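Local coordinates for protein prephenate dehydrogenase (PDB 2G5C) that probably catalyses the NAD-dependent oxidative decarboxylation of prephenate to 4-hydroxyphenylpyruvate, a step in tyrosine biosynthesis, at residues 144-149 with 171-176. Sequence-based numbering, arbitrary orientation.
Sequences TPTKKT and MSPELH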
ATOM      1  N   THR A 144     -24.274  -6.681  12.172  1.00 25.98           N
ATOM      2  CA  THR A 144     -23.964  -7.895  12.908  1.00 26.79           C
ATOM      3  C   THR A 144     -25.081  -8.302  13.864  1.00 27.87           C
ATOM      4  O   THR A 144     -24.982  -8.118  15.078  1.00 27.74           O
ATOM      5  CB  THR A 144     -22.645  -7.743  13.698  1.00 25.72           C
ATOM      6  OG1 THR A 144     -22.767  -6.681  14.647  1.00 25.22           O
ATOM      7  CG2 THR A 144     -21.496  -7.427  12.749  1.00 25.50           C
ATOM      8  N   PRO A 145     -26.167  -8.860  13.320  1.00 29.11           N
ATOM      9  CA  PRO A 145     -27.276  -9.281  14.176  1.00 31.70           C
ATOM     10  C   PRO A 145     -26.928 -10.562  14.928  1.00 34.02           C
ATOM     11  O   PRO A 145     -26.084 -11.348  14.489  1.00 32.51           O
ATOM     12  CB  PRO A 145     -28.413  -9.480  13.183  1.00 30.98           C
ATOM     13  CG  PRO A 145     -27.694  -9.996  11.978  1.00 31.08           C
ATOM     14  CD  PRO A 145     -26.488  -9.075  11.898  1.00 29.00           C
ATOM     15  N   THR A 146     -27.567 -10.751  16.074  1.00 35.91           N
ATOM     16  CA  THR A 146     -27.361 -11.937  16.894  1.00 37.60           C
ATOM     17  C   THR A 146     -28.727 -12.581  17.105  1.00 39.21           C
ATOM     18  O   THR A 146     -29.694 -12.238  16.419  1.00 38.28           O
ATOM     19  CB  THR A 146     -26.775 -11.581  18.270  1.00 37.03           C
ATOM     20  OG1 THR A 146     -27.742 -10.835  19.021  1.00 38.06           O
ATOM     21  CG2 THR A 146     -25.510 -10.755  18.112  1.00 36.73           C
ATOM     22  N   LYS A 147     -28.814 -13.504  18.057  1.00 40.97           N
ATOM     23  CA  LYS A 147     -30.083 -14.168  18.327  1.00 42.45           C
ATOM     24  C   LYS A 147     -31.003 -13.241  19.116  1.00 41.19           C
ATOM     25  O   LYS A 147     -32.223 -13.305  18.981  1.00 41.25           O
ATOM     26  CB  LYS A 147     -29.850 -15.467  19.104  1.00 43.48           C
ATOM     27  CG  LYS A 147     -31.082 -16.358  19.196  1.00 47.20           C
ATOM     28  CD  LYS A 147     -30.746 -17.700  19.832  1.00 50.66           C
ATOM     29  CE  LYS A 147     -31.948 -18.639  19.837  1.00 51.53           C
ATOM     30  NZ  LYS A 147     -31.590 -19.979  20.380  1.00 52.62           N
ATOM     31  N   LYS A 148     -30.410 -12.370  19.929  1.00 40.32           N
ATOM     32  CA  LYS A 148     -31.175 -11.428  20.742  1.00 39.91           C
ATOM     33  C   LYS A 148     -31.595 -10.195  19.946  1.00 40.03           C
ATOM     34  O   LYS A 148     -32.357  -9.362  20.437  1.00 39.22           O
ATOM     35  CB  LYS A 148     -30.350 -10.982  21.952  1.00 41.08           C
ATOM     36  CG  LYS A 148     -29.856 -12.125  22.821  1.00 43.51           C
ATOM     37  CD  LYS A 148     -29.117 -11.606  24.043  1.00 45.53           C
ATOM     38  CE  LYS A 148     -28.577 -12.751  24.889  1.00 46.45           C
ATOM     39  NZ  LYS A 148     -27.921 -12.261  26.134  1.00 47.47           N
ATOM     40  N   THR A 149     -31.094 -10.081  18.720  1.00 39.72           N
ATOM     41  CA  THR A 149     -31.414  -8.943  17.863  1.00 39.49           C
ATOM     42  C   THR A 149     -32.885  -8.917  17.465  1.00 40.41           C
ATOM     43  O   THR A 149     -33.474  -9.952  17.156  1.00 39.69           O
ATOM     44  CB  THR A 149     -30.555  -8.951  16.581  1.00 38.09           C
ATOM     45  OG1 THR A 149     -29.169  -8.896  16.936  1.00 36.76           O
ATOM     46  CG2 THR A 149     -30.890  -7.756  15.707  1.00 37.97           C
HETATM   47  N   MSE A 171     -23.079 -10.451   9.089  1.00 33.92           N
HETATM   48  CA  MSE A 171     -21.960 -11.228   9.611  1.00 33.26           C
HETATM   49  C   MSE A 171     -22.126 -11.301  11.116  1.00 31.17           C
HETATM   50  O   MSE A 171     -22.648 -10.372  11.722  1.00 32.84           O
HETATM   51  CB  MSE A 171     -20.622 -10.536   9.325  1.00 36.06           C
HETATM   52  CG  MSE A 171     -20.185 -10.499   7.880  1.00 38.66           C
HETATM   53 SE   MSE A 171     -18.380  -9.783   7.767  1.00 46.14          SE
HETATM   54  CE  MSE A 171     -17.427 -11.210   8.619  1.00 42.03           C
ATOM     55  N   SER A 172     -21.687 -12.392  11.730  1.00 28.65           N
ATOM     56  CA  SER A 172     -21.783 -12.485  13.174  1.00 26.89           C
ATOM     57  C   SER A 172     -20.748 -11.507  13.723  1.00 27.44           C
ATOM     58  O   SER A 172     -19.797 -11.142  13.026  1.00 25.96           O
ATOM     59  CB  SER A 172     -21.452 -13.895  13.657  1.00 28.58           C
ATOM     60  OG  SER A 172     -20.075 -14.181  13.479  1.00 29.47           O
ATOM     61  N   PRO A 173     -20.935 -11.043  14.966  1.00 26.45           N
ATOM     62  CA  PRO A 173     -19.985 -10.107  15.568  1.00 26.43           C
ATOM     63  C   PRO A 173     -18.546 -10.630  15.529  1.00 27.45           C
ATOM     64  O   PRO A 173     -17.604  -9.875  15.268  1.00 25.24           O
ATOM     65  CB  PRO A 173     -20.510  -9.967  16.987  1.00 25.72           C
ATOM     66  CG  PRO A 173     -21.986 -10.017  16.781  1.00 24.76           C
ATOM     67  CD  PRO A 173     -22.150 -11.162  15.796  1.00 25.73           C
ATOM     68  N   GLU A 174     -18.383 -11.926  15.785  1.00 26.82           N
ATOM     69  CA  GLU A 174     -17.062 -12.536  15.797  1.00 26.80           C
ATOM     70  C   GLU A 174     -16.452 -12.722  14.415  1.00 24.08           C
ATOM     71  O   GLU A 174     -15.245 -12.548  14.244  1.00 24.71           O
ATOM     72  CB  GLU A 174     -17.091 -13.874  16.548  1.00 28.77           C
ATOM     73  CG  GLU A 174     -18.379 -14.675  16.397  1.00 34.83           C
ATOM     74  CD  GLU A 174     -19.550 -14.064  17.157  1.00 35.41           C
ATOM     75  OE1 GLU A 174     -19.437 -13.876  18.390  1.00 38.01           O
ATOM     76  OE2 GLU A 174     -20.584 -13.769  16.521  1.00 37.68           O
ATOM     77  N   LEU A 175     -17.268 -13.069  13.426  1.00 22.81           N
ATOM     78  CA  LEU A 175     -16.747 -13.249  12.079  1.00 23.64           C
ATOM     79  C   LEU A 175     -16.283 -11.904  11.535  1.00 22.91           C
ATOM     80  O   LEU A 175     -15.265 -11.824  10.856  1.00 20.67           O
ATOM     81  CB  LEU A 175     -17.802 -13.849  11.149  1.00 23.63           C
ATOM     82  CG  LEU A 175     -17.325 -14.113   9.715  1.00 27.25           C
ATOM     83  CD1 LEU A 175     -16.081 -15.001   9.725  1.00 26.35           C
ATOM     84  CD2 LEU A 175     -18.448 -14.768   8.915  1.00 26.37           C
ATOM     85  N   HIS A 176     -17.031 -10.846  11.838  1.00 21.33           N
ATOM     86  CA  HIS A 176     -16.653  -9.513  11.374  1.00 21.50           C
ATOM     87  C   HIS A 176     -15.266  -9.144  11.879  1.00 19.08           C
ATOM     88  O   HIS A 176     -14.413  -8.723  11.107  1.00 18.97           O
ATOM     89  CB  HIS A 176     -17.670  -8.469  11.847  1.00 20.89           C
ATOM     90  CG  HIS A 176     -17.250  -7.050  11.603  1.00 19.78           C
ATOM     91  ND1 HIS A 176     -16.329  -6.397  12.396  1.00 20.11           N
ATOM     92  CD2 HIS A 176     -17.632  -6.156  10.660  1.00 18.89           C
ATOM     93  CE1 HIS A 176     -16.164  -5.163  11.954  1.00 20.06           C
ATOM     94  NE2 HIS A 176     -16.942  -4.991  10.900  1.00 19.84           N
TER
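Thr144 and Thr146 pack against Pro173 in a small, largely nonpolar contact that joins the last strands of the Rossmann-type nucleotide-binding domain to the start of the long helix 173-201. The loop after strand 140-143 here passes the end of strand 167-170, the outermost of the sheet within this chain. The strands pair side by side, and just beyond them Thr144 CA approaches Met171 O at 3.0 Å, a CA-H...O contact. With Thr144 OG1 between the backbone N and the carbonyl carbon (chi1 61°), CG2 falls anti to the carbonyl carbon, 3.3 Å from Met171 O and 4.1 Å from His176 CB. The His176 side chain lies about 9 Å from the bound NAD. Pro173 CG touches both threonines, 3.9 Å from Thr144 CB and 3.8 Å from Thr146 CG2, the Thr146 side chain crossing the ring at about a right angle. Without the CG and CD of this ring, as with an alanine here, both threonines would probably lose this contact and a gap open beside Tyr104 of helix 101-110. Ser172 N-caps the helix, its OG accepting from Leu175 N at 3.0 Å. No hydrogen bond crosses the contact; Thr146 OG1 turns to Glu107 and His176 NE2 to His118, and the join itself rests on van der Waals contact and one CA-H...O approach.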